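Local coordinates for rhamnonate dehydratase (PDB 3FXG), which probably dehydrates L-rhamnonate to its 2-keto-3-deoxy acid, as a magnesium-dependent lyase of the enolase superfamily, at residues A[180-185]-A[218-223]; A[165-170]-A[341-346]; A[172-177]-A[210-215]; A[243-248]-A[268-273]; A[184-189]-A[204-209]. All blocks are in the same frame, centred on the assembly; numbering follows the deposited sequence.

Contact 1. Residues A[180-185]-A[218-223]; sequences GFWGGK and PIMVDC. With MG (magnesium ion), chain I.
Gly184 takes part in both backbone bonds: Gly184 N donates to Pro218 O (2.9 Å), and Met220 N, from the selenomethionine, donates to Gly184 O (2.9 Å). Among the apolar contacts, Pro218 CB lies 3.8 Å from Trp182 CZ3. Bent at chi2 and chi3, the chain of Met220 packs its methyl CE 3.6 Å from Trp182 CH2, and its SE lies 5.1 Å from the centroid of the Trp182 six-membered ring, an oblique Met-aromatic contact suited to the polarisable selenium. Gly183, having no side chain, lets Pro218 CB and Met220 CE come close to its backbone. Strands 184-187 and 219-222 are parallel neighbours of a beta-alpha-beta unit, linked by helix 195-213, in the barrel of the enolase C-terminal domain. At the polar C-terminal end, Asp222 OD2 binds the magnesium ion at 2.2 Å, alongside Glu248 and Glu275, while Asp222 OD1 accepts from Tyr224 N. Lys185 packs CG against Met220 CB at 3.7 Å; its NZ donates to a metal-bound water (3.0 Å) and forms salt bridges with Glu248 and Glu345.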
# COMPACT_ATOMS: atom_id res chain seq x y z
N GLY A 180 16.99 34.19 -28.00
CA GLY A 180 16.70 32.93 -28.66
C GLY A 180 16.47 31.71 -27.78
O GLY A 180 16.21 30.62 -28.30
N PHE A 181 16.57 31.88 -26.47
CA PHE A 181 16.34 30.76 -25.56
C PHE A 181 14.85 30.42 -25.61
O PHE A 181 14.02 31.31 -25.79
CB PHE A 181 16.76 31.14 -24.14
CG PHE A 181 18.25 31.30 -23.98
CD1 PHE A 181 19.06 30.20 -23.72
CD2 PHE A 181 18.85 32.55 -24.13
CE1 PHE A 181 20.45 30.34 -23.62
CE2 PHE A 181 20.23 32.71 -24.03
CZ PHE A 181 21.03 31.59 -23.77
N TRP A 182 14.51 29.14 -25.45
CA TRP A 182 13.11 28.73 -25.53
C TRP A 182 12.28 29.07 -24.29
O TRP A 182 11.06 29.11 -24.35
CB TRP A 182 12.97 27.23 -25.85
CG TRP A 182 13.42 26.25 -24.78
CD1 TRP A 182 14.63 25.62 -24.71
CD2 TRP A 182 12.65 25.78 -23.67
NE1 TRP A 182 14.66 24.78 -23.61
CE2 TRP A 182 13.46 24.87 -22.96
CE3 TRP A 182 11.35 26.05 -23.19
CZ2 TRP A 182 13.01 24.21 -21.80
CZ3 TRP A 182 10.91 25.40 -22.04
CH2 TRP A 182 11.74 24.49 -21.36
N GLY A 183 12.96 29.31 -23.17
CA GLY A 183 12.27 29.64 -21.94
C GLY A 183 13.17 30.37 -20.96
O GLY A 183 14.39 30.42 -21.14
N GLY A 184 12.57 30.93 -19.92
CA GLY A 184 13.35 31.64 -18.92
C GLY A 184 13.03 31.19 -17.51
O GLY A 184 11.86 31.08 -17.15
N LYS A 185 14.06 30.91 -16.71
CA LYS A 185 13.86 30.48 -15.33
C LYS A 185 14.34 31.57 -14.39
O LYS A 185 15.51 31.95 -14.42
CB LYS A 185 14.62 29.18 -15.04
CG LYS A 185 14.31 28.58 -13.66
CD LYS A 185 14.91 27.18 -13.50
CE LYS A 185 16.43 27.21 -13.49
NZ LYS A 185 17.02 25.84 -13.40
N PRO A 218 7.58 30.34 -22.14
CA PRO A 218 7.73 29.51 -20.94
C PRO A 218 8.55 30.17 -19.83
O PRO A 218 9.64 30.67 -20.07
CB PRO A 218 8.41 28.25 -21.48
CG PRO A 218 7.92 28.17 -22.90
CD PRO A 218 8.03 29.61 -23.34
N ILE A 219 7.99 30.16 -18.63
CA ILE A 219 8.66 30.73 -17.46
C ILE A 219 8.72 29.66 -16.37
O ILE A 219 7.69 29.08 -16.01
CB ILE A 219 7.90 31.95 -16.89
CG1 ILE A 219 7.97 33.12 -17.88
CG2 ILE A 219 8.48 32.36 -15.54
CD1 ILE A 219 7.22 34.34 -17.43
N MSE A 220 9.92 29.41 -15.88
CA MSE A 220 10.13 28.43 -14.82
C MSE A 220 10.57 29.20 -13.57
O MSE A 220 11.08 30.31 -13.67
CB MSE A 220 11.22 27.42 -15.22
CG MSE A 220 10.84 26.51 -16.39
SE MSE A 220 10.77 27.38 -18.13
CE MSE A 220 12.52 26.86 -18.79
N VAL A 221 10.37 28.61 -12.39
CA VAL A 221 10.75 29.28 -11.15
C VAL A 221 11.71 28.44 -10.32
O VAL A 221 11.40 27.30 -9.96
CB VAL A 221 9.50 29.60 -10.30
CG1 VAL A 221 9.91 30.37 -9.05
CG2 VAL A 221 8.51 30.41 -11.13
N ASP A 222 12.88 29.00 -10.02
CA ASP A 222 13.87 28.29 -9.22
C ASP A 222 13.70 28.71 -7.76
O ASP A 222 13.69 29.90 -7.45
CB ASP A 222 15.28 28.64 -9.69
CG ASP A 222 16.34 27.72 -9.10
OD1 ASP A 222 16.50 27.71 -7.86
OD2 ASP A 222 17.00 27.01 -9.88
N CYS A 223 13.58 27.72 -6.88
CA CYS A 223 13.37 28.00 -5.46
C CYS A 223 14.56 27.68 -4.55
O CYS A 223 14.48 27.81 -3.33
CB CYS A 223 12.12 27.26 -4.98
SG CYS A 223 10.61 27.70 -5.91
MG MG I . 18.31 25.21 -9.90
O HOH W 1 19.59 26.16 -11.80
O HOH W 2 18.05 25.48 -7.64

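Contact 2. Residues A[165-170]-A[341-346]; sequences DFYCTG and TPFQEY
Tyr167 has the largest surface buried here, its ring laid against Glu345 so that Glu345 CA sits over one face, 4.0 Å from the centroid, in a CH-pi contact. Phe343 CD1 meets the same ring at its edge, 3.9 Å from Tyr167 CD2. A long aromatic residue suits this spot because its flat surface covers the neighbouring strand while its hydroxyl reaches on to bond Lys185. Beside it, Glu345 OE2 takes a 2.6 Å bond from Thr169 OG1 on its anti lone pair, and the carboxylate also meets Lys185 and Ala326 N. On the other face of the sheet, Tyr346 and Phe166 are almost as deeply covered. Tyr346 CB packs 3.7 Å from Phe166 CD1, and the tyrosine suits its place because its hydroxyl can bond Leu357 O while the rest of it stays apolar. The flat ring of Phe166 takes Gln344 CB over its centre, 3.9 Å from the centroid. Four backbone bonds fix the parallel register, from Gln344 N to Asp165 O at one end to Thr169 N to Tyr346 O (2.9 Å) at the other. The pairing of strand 163-169 with 344-347 joins the first and last strands of the barrel, as in the enolase superfamily, with strand 184-187 flanking 163-169 and helix 329-335 packing against Gln344 and Tyr346.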
# COMPACT_ATOMS: atom_id res chain seq x y z
N ASP A 165 18.95 22.71 -27.62
CA ASP A 165 18.20 23.92 -27.28
C ASP A 165 18.32 24.24 -25.79
O ASP A 165 18.24 23.35 -24.94
CB ASP A 165 16.73 23.75 -27.67
CG ASP A 165 16.54 23.63 -29.17
OD1 ASP A 165 17.01 24.54 -29.90
OD2 ASP A 165 15.94 22.64 -29.62
N PHE A 166 18.51 25.52 -25.49
CA PHE A 166 18.67 25.99 -24.12
C PHE A 166 17.56 26.89 -23.62
O PHE A 166 16.88 27.57 -24.39
CB PHE A 166 19.95 26.82 -23.97
CG PHE A 166 21.23 26.06 -24.14
CD1 PHE A 166 22.17 26.03 -23.12
CD2 PHE A 166 21.53 25.42 -25.35
CE1 PHE A 166 23.40 25.39 -23.29
CE2 PHE A 166 22.76 24.77 -25.52
CZ PHE A 166 23.69 24.76 -24.49
N TYR A 167 17.39 26.91 -22.30
CA TYR A 167 16.46 27.82 -21.65
C TYR A 167 17.44 28.64 -20.82
O TYR A 167 18.53 28.16 -20.49
CB TYR A 167 15.42 27.07 -20.80
CG TYR A 167 15.92 26.39 -19.55
CD1 TYR A 167 16.11 27.10 -18.37
CD2 TYR A 167 16.15 25.01 -19.53
CE1 TYR A 167 16.49 26.46 -17.19
CE2 TYR A 167 16.54 24.36 -18.37
CZ TYR A 167 16.70 25.09 -17.20
OH TYR A 167 17.07 24.45 -16.04
N CYS A 168 17.10 29.87 -20.50
CA CYS A 168 18.02 30.72 -19.76
C CYS A 168 17.60 30.99 -18.32
O CYS A 168 16.48 31.43 -18.07
CB CYS A 168 18.20 32.04 -20.51
SG CYS A 168 19.41 33.16 -19.80
N THR A 169 18.52 30.74 -17.39
CA THR A 169 18.26 30.98 -15.97
C THR A 169 18.84 32.33 -15.59
O THR A 169 20.04 32.56 -15.74
CB THR A 169 18.90 29.89 -15.08
OG1 THR A 169 18.40 28.61 -15.47
CG2 THR A 169 18.57 30.14 -13.62
N GLY A 170 17.98 33.23 -15.12
CA GLY A 170 18.44 34.55 -14.74
C GLY A 170 17.30 35.48 -14.38
O GLY A 170 16.13 35.13 -14.54
N THR A 341 17.36 13.28 -22.75
CA THR A 341 17.98 14.54 -22.35
C THR A 341 17.57 15.56 -23.41
O THR A 341 18.37 15.92 -24.28
CB THR A 341 19.52 14.38 -22.30
OG1 THR A 341 19.98 13.75 -23.50
CG2 THR A 341 19.92 13.51 -21.11
N PRO A 342 16.32 16.05 -23.32
CA PRO A 342 15.66 17.02 -24.21
C PRO A 342 16.24 18.41 -24.44
O PRO A 342 16.15 18.95 -25.54
CB PRO A 342 14.25 17.08 -23.64
CG PRO A 342 14.49 16.94 -22.18
CD PRO A 342 15.49 15.80 -22.13
N PHE A 343 16.82 19.01 -23.40
CA PHE A 343 17.38 20.34 -23.56
C PHE A 343 18.40 20.64 -22.49
O PHE A 343 18.72 19.79 -21.66
CB PHE A 343 16.26 21.38 -23.56
CG PHE A 343 15.22 21.16 -22.50
CD1 PHE A 343 15.46 21.53 -21.18
CD2 PHE A 343 14.00 20.57 -22.81
CE1 PHE A 343 14.51 21.31 -20.19
CE2 PHE A 343 13.04 20.34 -21.83
CZ PHE A 343 13.30 20.71 -20.51
N GLN A 344 18.91 21.86 -22.51
CA GLN A 344 19.95 22.26 -21.59
C GLN A 344 19.71 23.61 -20.91
O GLN A 344 19.05 24.49 -21.46
CB GLN A 344 21.28 22.31 -22.34
CG GLN A 344 22.41 22.93 -21.57
CD GLN A 344 23.23 21.91 -20.83
OE1 GLN A 344 23.85 22.22 -19.82
NE2 GLN A 344 23.24 20.69 -21.33
N GLU A 345 20.27 23.75 -19.72
CA GLU A 345 20.16 24.99 -18.98
C GLU A 345 21.43 25.81 -19.15
O GLU A 345 22.52 25.27 -19.27
CB GLU A 345 19.97 24.73 -17.48
CG GLU A 345 20.25 25.96 -16.63
CD GLU A 345 20.16 25.70 -15.13
OE1 GLU A 345 20.67 24.65 -14.68
OE2 GLU A 345 19.59 26.55 -14.41
N TYR A 346 21.27 27.13 -19.21
CA TYR A 346 22.41 28.01 -19.27
C TYR A 346 22.16 29.05 -18.20
O TYR A 346 21.17 29.78 -18.25
CB TYR A 346 22.56 28.71 -20.62
CG TYR A 346 23.97 29.24 -20.78
CD1 TYR A 346 25.01 28.37 -21.13
CD2 TYR A 346 24.28 30.57 -20.50
CE1 TYR A 346 26.32 28.82 -21.19
CE2 TYR A 346 25.60 31.02 -20.56
CZ TYR A 346 26.61 30.14 -20.91
OH TYR A 346 27.92 30.56 -20.98
O HOH W 3 17.70 20.24 -27.31

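Contact 3. Residues A[172-177]-A[210-215]; sequences EPTAAK and REAVGP
Ala212 and Val213, in the last turn of helix 195-213, face the start of the short helix 173-179; both helices belong to the outer layer of the barrel domain. Preceding them, Arg210 turns back along its own segment: Arg210 NH1 donates to Gly214 O (2.9 Å), which lies near the guanidinium plane, and the same group also bonds Phe217 O and Leu242 O in the loops beyond. Ala212 is the first to touch the other helix, its CB 3.7 Å from Thr174 CG2; the small methyl lets the two helices come close here. Val213 contributes most. With CG1 anti to the carbonyl carbon (chi1 -60°), this one branch fits between Pro173 CB and Thr174 CG2, 3.9 Å from each, while the valine also packs on Ile219 of strand 219-222. Pro173 suits the first turn of a helix, where its lack of an N-H costs no helical bond. Lys177, fully extended, brings NZ to 2.8 Å from Val213 O, well tilted from the carbonyl plane. Water also accepts from this amine. Gly214 then ends the helix with a positive phi of 97°, which glycine adopts readily. The chemistry is thus divided between a small apolar patch and a single charged tip: the lysine ammonium meets a C-terminal carbonyl, where the partial negative charge of the helix end would probably favour its positive charge.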
# COMPACT_ATOMS: atom_id res chain seq x y z
N GLU A 172 16.31 38.22 -15.90
CA GLU A 172 15.68 38.91 -17.02
C GLU A 172 15.17 37.99 -18.13
O GLU A 172 15.82 37.82 -19.15
CB GLU A 172 16.66 39.92 -17.62
CG GLU A 172 17.17 40.99 -16.65
CD GLU A 172 16.08 41.95 -16.20
OE1 GLU A 172 15.08 42.10 -16.92
OE2 GLU A 172 16.25 42.58 -15.13
N PRO A 173 13.98 37.39 -17.94
CA PRO A 173 13.43 36.50 -18.96
C PRO A 173 13.19 37.16 -20.32
O PRO A 173 13.16 36.48 -21.34
CB PRO A 173 12.15 35.97 -18.31
CG PRO A 173 11.76 37.06 -17.38
CD PRO A 173 13.08 37.48 -16.78
N THR A 174 13.01 38.48 -20.35
CA THR A 174 12.79 39.16 -21.63
C THR A 174 14.07 39.08 -22.45
O THR A 174 14.03 39.03 -23.68
CB THR A 174 12.41 40.66 -21.46
OG1 THR A 174 13.38 41.33 -20.63
CG2 THR A 174 11.02 40.80 -20.83
N ALA A 175 15.22 39.04 -21.77
CA ALA A 175 16.51 38.94 -22.45
C ALA A 175 16.67 37.53 -23.00
O ALA A 175 17.15 37.34 -24.12
CB ALA A 175 17.64 39.26 -21.48
N ALA A 176 16.27 36.53 -22.21
CA ALA A 176 16.36 35.15 -22.64
C ALA A 176 15.54 34.98 -23.92
O ALA A 176 16.00 34.39 -24.90
CB ALA A 176 15.82 34.23 -21.55
N LYS A 177 14.33 35.52 -23.90
CA LYS A 177 13.45 35.44 -25.06
C LYS A 177 14.09 36.11 -26.28
O LYS A 177 14.10 35.56 -27.37
CB LYS A 177 12.11 36.11 -24.73
CG LYS A 177 11.10 36.13 -25.86
CD LYS A 177 9.83 36.84 -25.41
CE LYS A 177 8.79 36.90 -26.51
NZ LYS A 177 7.58 37.63 -26.04
N ARG A 210 5.60 37.47 -16.16
CA ARG A 210 4.64 36.90 -17.10
C ARG A 210 4.09 38.02 -17.98
O ARG A 210 3.91 37.85 -19.18
CB ARG A 210 3.49 36.22 -16.35
CG ARG A 210 2.30 35.85 -17.23
CD ARG A 210 2.71 34.99 -18.41
NE ARG A 210 3.12 33.64 -18.01
CZ ARG A 210 3.96 32.88 -18.71
NH1 ARG A 210 4.48 33.33 -19.85
NH2 ARG A 210 4.26 31.66 -18.28
N GLU A 211 3.84 39.17 -17.36
CA GLU A 211 3.32 40.33 -18.07
C GLU A 211 4.34 40.79 -19.10
O GLU A 211 4.00 41.11 -20.24
CB GLU A 211 3.03 41.46 -17.08
CG GLU A 211 2.38 42.69 -17.69
CD GLU A 211 2.23 43.83 -16.69
OE1 GLU A 211 1.55 44.83 -17.03
OE2 GLU A 211 2.79 43.74 -15.58
N ALA A 212 5.61 40.80 -18.71
CA ALA A 212 6.69 41.25 -19.58
C ALA A 212 6.96 40.38 -20.80
O ALA A 212 7.18 40.90 -21.90
CB ALA A 212 7.97 41.42 -18.77
N VAL A 213 6.96 39.06 -20.63
CA VAL A 213 7.25 38.16 -21.74
C VAL A 213 6.05 37.71 -22.56
O VAL A 213 6.22 37.12 -23.63
CB VAL A 213 7.99 36.89 -21.25
CG1 VAL A 213 9.31 37.29 -20.60
CG2 VAL A 213 7.12 36.11 -20.28
N GLY A 214 4.85 37.98 -22.09
CA GLY A 214 3.67 37.56 -22.83
C GLY A 214 3.13 36.25 -22.29
O GLY A 214 3.78 35.60 -21.47
N PRO A 215 1.95 35.82 -22.76
CA PRO A 215 1.32 34.57 -22.32
C PRO A 215 1.92 33.26 -22.80
O PRO A 215 1.72 32.22 -22.17
CB PRO A 215 -0.12 34.75 -22.80
CG PRO A 215 0.09 35.45 -24.11
CD PRO A 215 1.11 36.51 -23.75
O HOH W 4 8.82 39.84 -24.80

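Contact 4. Residues A[243-248]-A[268-273]; sequences NINWWE and TVKFTT. With MG (magnesium ion), chain I.
Strands 246-248 and 270-273, joined through helix 259-265, are parallel neighbours in a beta-alpha-beta unit of the enolase-superfamily barrel, and the first ends at a metal ligand. Their register rests on Trp247 N donating to Lys270 O (3.0 Å) and Thr272 N to Trp247 O (3.0 Å). On one face of the sheet, Thr272 CG2 sits over the five-membered ring of Trp246, 3.7 Å from its centroid. A threonine fits because its methyl covers the indole while OG1 hydrogen-bonds Gln296. Glu248 is extended, chi1 of -172° directing the chain along the sheet face, and carries OE2 to the magnesium ion at 2.2 Å; Asp222 and Glu275 are the other protein ligands. Its second oxygen, OE1, accepts from Trp246 NE1 (3.2 Å) through the anti lone pair, nearly in the indole plane, and meets Lys185 and Gln296 as well; these partners hold the carboxylate in its orientation at the metal. On the face of Trp247 and Phe271, Phe271 CD1 meets Trp247 CB at 3.7 Å; Val269 CG1, just before the strand, touches Trp247 CD1 at 3.6 Å. A water bridges the strands, donating to Trp247 O and Thr272 O. Lys270 NZ forms a salt bridge with Glu234 of the second subunit. Strand 219-222 flanks 246-248 on its other side, while helices 229-238 and 259-265 cover the Trp247 and Phe271 face.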
# COMPACT_ATOMS: atom_id res chain seq x y z
N ASN A 243 0.46 30.47 -15.32
CA ASN A 243 0.90 29.36 -16.16
C ASN A 243 2.39 29.04 -16.08
O ASN A 243 3.07 28.94 -17.11
CB ASN A 243 0.50 29.63 -17.61
CG ASN A 243 -1.01 29.75 -17.79
OD1 ASN A 243 -1.50 30.20 -18.83
ND2 ASN A 243 -1.77 29.33 -16.77
N ILE A 244 2.91 28.89 -14.87
CA ILE A 244 4.32 28.57 -14.67
C ILE A 244 4.62 27.18 -15.26
O ILE A 244 3.89 26.23 -15.00
CB ILE A 244 4.69 28.58 -13.16
CG1 ILE A 244 4.45 29.98 -12.59
CG2 ILE A 244 6.13 28.15 -12.95
CD1 ILE A 244 5.20 31.09 -13.31
N ASN A 245 5.68 27.08 -16.06
CA ASN A 245 6.05 25.82 -16.69
C ASN A 245 6.42 24.76 -15.65
O ASN A 245 5.89 23.65 -15.66
CB ASN A 245 7.23 26.04 -17.65
CG ASN A 245 7.43 24.86 -18.60
OD1 ASN A 245 8.52 24.66 -19.12
ND2 ASN A 245 6.37 24.10 -18.83
N TRP A 246 7.35 25.09 -14.76
CA TRP A 246 7.71 24.16 -13.69
C TRP A 246 8.34 24.89 -12.51
O TRP A 246 8.89 25.99 -12.65
CB TRP A 246 8.64 23.04 -14.20
CG TRP A 246 10.11 23.38 -14.35
CD1 TRP A 246 10.98 23.75 -13.36
CD2 TRP A 246 10.89 23.29 -15.55
NE1 TRP A 246 12.25 23.89 -13.87
CE2 TRP A 246 12.23 23.61 -15.21
CE3 TRP A 246 10.59 22.96 -16.88
CZ2 TRP A 246 13.26 23.61 -16.16
CZ3 TRP A 246 11.62 22.96 -17.82
CH2 TRP A 246 12.94 23.29 -17.45
N TRP A 247 8.24 24.26 -11.35
CA TRP A 247 8.79 24.79 -10.11
C TRP A 247 9.99 23.94 -9.74
O TRP A 247 9.86 22.72 -9.56
CB TRP A 247 7.72 24.75 -9.01
CG TRP A 247 6.55 25.64 -9.32
CD1 TRP A 247 5.49 25.36 -10.13
CD2 TRP A 247 6.34 26.97 -8.83
NE1 TRP A 247 4.64 26.43 -10.19
CE2 TRP A 247 5.14 27.44 -9.40
CE3 TRP A 247 7.06 27.81 -7.97
CZ2 TRP A 247 4.63 28.71 -9.13
CZ3 TRP A 247 6.55 29.09 -7.71
CH2 TRP A 247 5.35 29.52 -8.29
N GLU A 248 11.14 24.58 -9.62
CA GLU A 248 12.40 23.89 -9.34
C GLU A 248 12.95 23.93 -7.92
O GLU A 248 12.98 24.98 -7.27
CB GLU A 248 13.46 24.43 -10.31
CG GLU A 248 14.78 23.68 -10.28
CD GLU A 248 15.66 24.03 -11.47
OE1 GLU A 248 15.12 24.13 -12.59
OE2 GLU A 248 16.88 24.19 -11.28
N THR A 268 -1.31 18.47 -11.70
CA THR A 268 -1.18 18.94 -13.08
C THR A 268 -0.04 19.96 -13.23
O THR A 268 0.12 20.56 -14.29
CB THR A 268 -2.48 19.59 -13.59
OG1 THR A 268 -2.70 20.83 -12.89
CG2 THR A 268 -3.67 18.67 -13.34
N VAL A 269 0.73 20.15 -12.17
CA VAL A 269 1.84 21.10 -12.20
C VAL A 269 3.17 20.35 -12.17
O VAL A 269 3.32 19.35 -11.47
CB VAL A 269 1.79 22.07 -11.00
CG1 VAL A 269 2.95 23.05 -11.05
CG2 VAL A 269 0.47 22.83 -11.01
N LYS A 270 4.14 20.84 -12.95
CA LYS A 270 5.45 20.21 -13.01
C LYS A 270 6.41 20.67 -11.92
O LYS A 270 6.51 21.86 -11.61
CB LYS A 270 6.09 20.46 -14.39
CG LYS A 270 5.29 19.90 -15.56
CD LYS A 270 6.16 19.78 -16.81
CE LYS A 270 6.36 21.11 -17.50
NZ LYS A 270 5.10 21.55 -18.17
N PHE A 271 7.13 19.70 -11.34
CA PHE A 271 8.11 19.97 -10.30
C PHE A 271 9.42 19.28 -10.67
O PHE A 271 9.41 18.20 -11.25
CB PHE A 271 7.60 19.45 -8.96
CG PHE A 271 6.41 20.21 -8.45
CD1 PHE A 271 6.57 21.42 -7.78
CD2 PHE A 271 5.12 19.76 -8.72
CE1 PHE A 271 5.47 22.17 -7.39
CE2 PHE A 271 4.01 20.51 -8.33
CZ PHE A 271 4.19 21.72 -7.66
N THR A 272 10.54 19.92 -10.34
CA THR A 272 11.85 19.37 -10.65
C THR A 272 12.80 19.56 -9.47
O THR A 272 12.51 20.34 -8.56
CB THR A 272 12.48 20.06 -11.88
OG1 THR A 272 12.96 21.36 -11.50
CG2 THR A 272 11.45 20.23 -13.00
N THR A 273 13.92 18.85 -9.50
CA THR A 273 14.93 18.97 -8.45
C THR A 273 16.09 18.04 -8.77
O THR A 273 16.07 17.35 -9.80
CB THR A 273 14.35 18.57 -7.06
OG1 THR A 273 15.31 18.87 -6.04
CG2 THR A 273 14.03 17.08 -7.01
MG MG I . 18.31 25.21 -9.90
O HOH W 5 3.34 23.05 -14.63
O HOH W 6 10.47 21.50 -7.04
O HOH W 1 19.59 26.16 -11.80
O HOH W 2 18.05 25.48 -7.64

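Contact 5. Residues A[184-189]-A[204-209]; sequences GKVPLP and EFLRKH
Phe205 turns one face of its ring to Pro189, whose CD lies 3.9 Å from the centroid in a CH-pi contact; the imidazole of His209, on the same helix, approaches the opposite face edge-on, ND1 above its rim. A flat aromatic suits this place because its broad face can lie against the rigid pyrrolidine. A chi1 of 173° swings the Phe205 ring toward the strand and brings CE2 to 3.4 Å from Pro187 O. Val186 divides its branches among three neighbours. Its CG1 stands over one face of the imidazole, 4.1 Å from the His209 centroid and 17° off the normal, while its CG2 packs 3.8 Å from Leu206 CD2 and 4.0 Å from Phe205 CE2. Val186 and His209 run alongside one another, pointing oppositely, and Leu206 meets the valine at a slant. Away from the strand, Glu204 binds Arg207 and Lys208 in salt bridges. The segment 204-209 runs at 154° to strand 184-187, and helix 195-213 lies over this strand and 219-222, whose Val221 meets Leu206, with helix 173-179 beside it, its Pro173 touching Val186 and His209.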
# COMPACT_ATOMS: atom_id res chain seq x y z
N GLY A 184 12.57 30.93 -19.92
CA GLY A 184 13.35 31.64 -18.92
C GLY A 184 13.03 31.19 -17.51
O GLY A 184 11.86 31.08 -17.15
N LYS A 185 14.06 30.91 -16.71
CA LYS A 185 13.86 30.48 -15.33
C LYS A 185 14.34 31.57 -14.39
O LYS A 185 15.51 31.95 -14.42
CB LYS A 185 14.62 29.18 -15.04
CG LYS A 185 14.31 28.58 -13.66
CD LYS A 185 14.91 27.18 -13.50
CE LYS A 185 16.43 27.21 -13.49
NZ LYS A 185 17.02 25.84 -13.40
N VAL A 186 13.44 32.07 -13.55
CA VAL A 186 13.76 33.14 -12.62
C VAL A 186 13.88 32.64 -11.18
O VAL A 186 13.26 31.65 -10.79
CB VAL A 186 12.70 34.26 -12.69
CG1 VAL A 186 12.65 34.85 -14.09
CG2 VAL A 186 11.33 33.71 -12.31
N PRO A 187 14.70 33.32 -10.37
CA PRO A 187 14.87 32.92 -8.97
C PRO A 187 13.79 33.53 -8.07
O PRO A 187 13.51 34.73 -8.15
CB PRO A 187 16.27 33.42 -8.63
CG PRO A 187 16.37 34.68 -9.44
CD PRO A 187 15.72 34.32 -10.76
N LEU A 188 13.16 32.69 -7.24
CA LEU A 188 12.13 33.14 -6.32
C LEU A 188 12.81 34.04 -5.30
O LEU A 188 13.78 33.63 -4.66
CB LEU A 188 11.48 31.95 -5.62
CG LEU A 188 10.24 32.25 -4.79
CD1 LEU A 188 9.07 32.53 -5.72
CD2 LEU A 188 9.92 31.06 -3.89
N PRO A 189 12.32 35.27 -5.12
CA PRO A 189 12.90 36.23 -4.17
C PRO A 189 12.72 36.05 -2.67
O PRO A 189 13.65 36.33 -1.91
CB PRO A 189 12.34 37.56 -4.66
CG PRO A 189 10.97 37.18 -5.13
CD PRO A 189 11.23 35.89 -5.90
N GLU A 204 3.53 38.69 -7.04
CA GLU A 204 3.63 39.92 -7.83
C GLU A 204 4.87 39.89 -8.71
O GLU A 204 4.85 40.35 -9.85
CB GLU A 204 3.67 41.13 -6.89
CG GLU A 204 3.88 42.47 -7.59
CD GLU A 204 2.95 42.67 -8.78
OE1 GLU A 204 1.80 42.19 -8.74
OE2 GLU A 204 3.38 43.33 -9.76
N PHE A 205 5.95 39.34 -8.16
CA PHE A 205 7.22 39.23 -8.87
C PHE A 205 7.06 38.39 -10.13
O PHE A 205 7.50 38.78 -11.22
CB PHE A 205 8.25 38.56 -7.95
CG PHE A 205 9.55 38.23 -8.61
CD1 PHE A 205 10.49 39.22 -8.89
CD2 PHE A 205 9.86 36.91 -8.94
CE1 PHE A 205 11.72 38.91 -9.47
CE2 PHE A 205 11.08 36.59 -9.53
CZ PHE A 205 12.01 37.59 -9.79
N LEU A 206 6.43 37.23 -9.98
CA LEU A 206 6.20 36.33 -11.10
C LEU A 206 5.19 36.90 -12.09
O LEU A 206 5.32 36.72 -13.30
CB LEU A 206 5.73 34.96 -10.58
CG LEU A 206 6.76 34.21 -9.72
CD1 LEU A 206 6.16 32.90 -9.21
CD2 LEU A 206 8.02 33.94 -10.54
N ARG A 207 4.18 37.60 -11.57
CA ARG A 207 3.17 38.21 -12.43
C ARG A 207 3.81 39.24 -13.35
O ARG A 207 3.47 39.34 -14.53
CB ARG A 207 2.09 38.89 -11.59
CG ARG A 207 0.92 39.43 -12.41
CD ARG A 207 0.24 40.58 -11.70
NE ARG A 207 1.11 41.75 -11.62
CZ ARG A 207 1.51 42.47 -12.67
NH1 ARG A 207 1.12 42.14 -13.89
NH2 ARG A 207 2.31 43.52 -12.49
N LYS A 208 4.74 40.01 -12.80
CA LYS A 208 5.43 41.05 -13.55
C LYS A 208 6.20 40.44 -14.72
O LYS A 208 6.18 40.98 -15.83
CB LYS A 208 6.39 41.81 -12.63
CG LYS A 208 7.11 42.96 -13.31
CD LYS A 208 7.94 43.79 -12.32
CE LYS A 208 7.06 44.57 -11.35
NZ LYS A 208 6.28 43.70 -10.42
N HIS A 209 6.86 39.32 -14.47
CA HIS A 209 7.62 38.66 -15.53
C HIS A 209 6.70 38.09 -16.59
O HIS A 209 6.97 38.22 -17.79
CB HIS A 209 8.50 37.57 -14.93
CG HIS A 209 9.75 38.08 -14.30
ND1 HIS A 209 10.15 37.74 -13.03
CD2 HIS A 209 10.70 38.92 -14.78
CE1 HIS A 209 11.29 38.35 -12.75
NE2 HIS A 209 11.65 39.07 -13.80

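All five contacts belong to one barrel sheet and the helices packed on it. Contacts 1, 2 and 4 join neighbouring strands, and their polar ends converge on the magnesium site: contact 1 gives Asp222, contact 4 gives Glu248, both share the two metal-bound waters, and Glu275 completes the protein ligands; in contact 2 the Glu345 side chain is about 5 Å from the magnesium ion. Lys185 ties the three together, its NZ lying 2.7 Å from Glu248 OE1 and 2.9 Å from Glu345 OE2. Contacts 1 and 2 are joined because strands 163-169 and 184-187 are neighbours, with Lys185 N 2.8 Å from Cys168 O. Contacts 3 and 5 sit on the outer layer, where Pro173 CG meets His209 CD2 at 3.4 Å.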